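Local coordinates for protein bottromycin amidohydrolase (Streptomyces purpureus, PDB 6I5S) that probably hydrolyses the amide bond next to the thiazoline in a bottromycin precursor, acting as a dizinc amidohydrolase that gates the biosynthetic pathway, at residues 342-347 and 383-388. Sequence-based numbering, arbitrary orientation.
Sequences RLLVGT and ADAYDV
Arg342 to Leu344 run past helix 383-388 with the CA atoms of Leu344 and Ala385 6.2 Å apart, where the last strand of the amidohydrolase barrel, backbone-bonded to Val269, meets a helix coming after helices 358-369 and 374-381. A salt-bridge network spans the outer part. The Arg342 side chain bends at chi3 (77°), bringing NH2 between Asp384 and Asp387, three residues apart on the helix; NH2 meets one oxygen of each carboxylate at the guanidinium edge, both acid planes turned steeply to it. Arg342 NH2 to Asp384 OD1 is 2.9 Å and nearly straight at 170°, though that oxygen is reached from above the carboxylate plane; a weak NE bond to OD2 seconds it. From Arg342 NH2 to Asp387 OD2, also 2.9 Å, the bond is more bent (137°) and uses the anti lone pair. The shared guanidinium would be expected to favour ionisation of both neighbouring carboxylates. Deeper in, Leu344 lays CD2 on the helix backbone, 3.7 Å from Ala385 CA, while CD1 meets Val388 CG1 at 3.9 Å. Phe268 of the neighbouring strand touches Arg342, Leu344 and Val388. Between strand and helix, a water donates to Leu343 O at 2.7 Å and to Asp384 OD2 at 2.8 Å.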
loop_
_atom_site.group_PDB
_atom_site.type_symbol
_atom_site.label_atom_id
_atom_site.label_comp_id
_atom_site.label_asym_id
_atom_site.label_seq_id
_atom_site.Cartn_x
_atom_site.Cartn_y
_atom_site.Cartn_z
ATOM N N ARG A 342 -10.774 3.531 -11.116
ATOM C CA ARG A 342 -10.814 2.605 -9.990
ATOM C C ARG A 342 -9.640 2.975 -9.105
ATOM O O ARG A 342 -8.497 2.573 -9.329
ATOM C CB ARG A 342 -10.801 1.131 -10.482
ATOM C CG ARG A 342 -12.030 0.794 -11.345
ATOM C CD ARG A 342 -11.983 -0.614 -11.941
ATOM N NE ARG A 342 -12.317 -1.554 -10.874
ATOM C CZ ARG A 342 -12.412 -2.870 -11.044
ATOM N NH1 ARG A 342 -12.226 -3.406 -12.246
ATOM N NH2 ARG A 342 -12.693 -3.645 -10.016
ATOM N N LEU A 343 -9.933 3.696 -8.045
ATOM C CA LEU A 343 -8.861 4.174 -7.187
ATOM C C LEU A 343 -8.329 3.066 -6.273
ATOM O O LEU A 343 -9.029 2.116 -5.937
ATOM C CB LEU A 343 -9.331 5.326 -6.330
ATOM C CG LEU A 343 -9.547 6.637 -7.062
ATOM C CD1 LEU A 343 -10.150 7.660 -6.036
ATOM C CD2 LEU A 343 -8.311 7.177 -7.628
ATOM N N LEU A 344 -7.068 3.223 -5.890
ATOM C CA LEU A 344 -6.360 2.321 -4.975
ATOM C C LEU A 344 -5.719 3.165 -3.887
ATOM O O LEU A 344 -5.432 4.362 -4.063
ATOM C CB LEU A 344 -5.256 1.504 -5.728
ATOM C CG LEU A 344 -5.746 0.685 -6.914
ATOM C CD1 LEU A 344 -4.536 0.189 -7.742
ATOM C CD2 LEU A 344 -6.538 -0.524 -6.368
ATOM N N VAL A 345 -5.466 2.528 -2.753
ATOM C CA VAL A 345 -4.872 3.182 -1.595
ATOM C C VAL A 345 -3.445 2.693 -1.471
ATOM O O VAL A 345 -3.217 1.559 -1.014
ATOM C CB VAL A 345 -5.656 2.893 -0.316
ATOM C CG1 VAL A 345 -5.053 3.642 0.784
ATOM C CG2 VAL A 345 -7.126 3.202 -0.459
ATOM N N GLY A 346 -2.481 3.510 -1.896
ATOM C CA GLY A 346 -1.085 3.159 -1.771
ATOM C C GLY A 346 -0.331 4.327 -1.167
ATOM O O GLY A 346 -0.783 5.470 -1.224
ATOM N N THR A 347 0.850 4.031 -0.604
ATOM C CA THR A 347 1.520 4.998 0.256
ATOM C C THR A 347 2.917 5.412 -0.166
ATOM O O THR A 347 3.371 6.481 0.267
ATOM C CB THR A 347 1.638 4.455 1.684
ATOM O OG1 THR A 347 2.446 3.269 1.713
ATOM C CG2 THR A 347 0.258 4.177 2.241
ATOM N N ALA A 383 -11.560 -4.520 -2.153
ATOM C CA ALA A 383 -12.028 -5.222 -3.352
ATOM C C ALA A 383 -11.304 -4.804 -4.641
ATOM O O ALA A 383 -10.963 -5.647 -5.460
ATOM C CB ALA A 383 -13.532 -4.991 -3.511
ATOM N N ASP A 384 -11.116 -3.494 -4.871
ATOM C CA ASP A 384 -10.491 -3.099 -6.138
ATOM C C ASP A 384 -9.003 -3.399 -6.133
ATOM O O ASP A 384 -8.412 -3.630 -7.196
ATOM C CB ASP A 384 -10.755 -1.623 -6.405
ATOM C CG ASP A 384 -12.039 -1.396 -7.201
ATOM O OD1 ASP A 384 -12.782 -2.365 -7.414
ATOM O OD2 ASP A 384 -12.287 -0.260 -7.648
ATOM N N ALA A 385 -8.381 -3.421 -4.959
ATOM C CA ALA A 385 -6.972 -3.840 -4.891
ATOM C C ALA A 385 -6.826 -5.337 -5.147
ATOM O O ALA A 385 -5.900 -5.779 -5.831
ATOM C CB ALA A 385 -6.352 -3.462 -3.559
ATOM N N TYR A 386 -7.727 -6.148 -4.628
ATOM C CA TYR A 386 -7.632 -7.573 -4.958
ATOM C C TYR A 386 -7.823 -7.765 -6.458
ATOM O O TYR A 386 -7.161 -8.584 -7.083
ATOM C CB TYR A 386 -8.665 -8.369 -4.175
ATOM C CG TYR A 386 -8.369 -8.339 -2.669
ATOM C CD1 TYR A 386 -7.136 -8.759 -2.185
ATOM C CD2 TYR A 386 -9.304 -7.876 -1.747
ATOM C CE1 TYR A 386 -6.833 -8.726 -0.832
ATOM C CE2 TYR A 386 -9.008 -7.826 -0.357
ATOM C CZ TYR A 386 -7.760 -8.250 0.073
ATOM O OH TYR A 386 -7.401 -8.257 1.414
ATOM N N ASP A 387 -8.693 -6.965 -7.070
ATOM C CA ASP A 387 -8.874 -7.068 -8.533
ATOM C C ASP A 387 -7.627 -6.649 -9.314
ATOM O O ASP A 387 -7.239 -7.339 -10.283
ATOM C CB ASP A 387 -10.082 -6.230 -9.000
ATOM C CG ASP A 387 -11.399 -6.931 -8.762
ATOM O OD1 ASP A 387 -11.395 -8.101 -8.320
ATOM O OD2 ASP A 387 -12.441 -6.315 -9.030
ATOM N N VAL A 388 -6.985 -5.562 -8.912
ATOM C CA VAL A 388 -5.804 -5.103 -9.660
ATOM C C VAL A 388 -4.658 -6.105 -9.538
ATOM O O VAL A 388 -3.805 -6.212 -10.442
ATOM C CB VAL A 388 -5.362 -3.690 -9.198
ATOM C CG1 VAL A 388 -4.556 -3.707 -7.890
ATOM C CG2 VAL A 388 -4.567 -3.031 -10.333
HETATM O O HOH W 1 -12.218 -6.377 -12.337
HETATM O O HOH W 2 -11.698 1.906 -6.051
#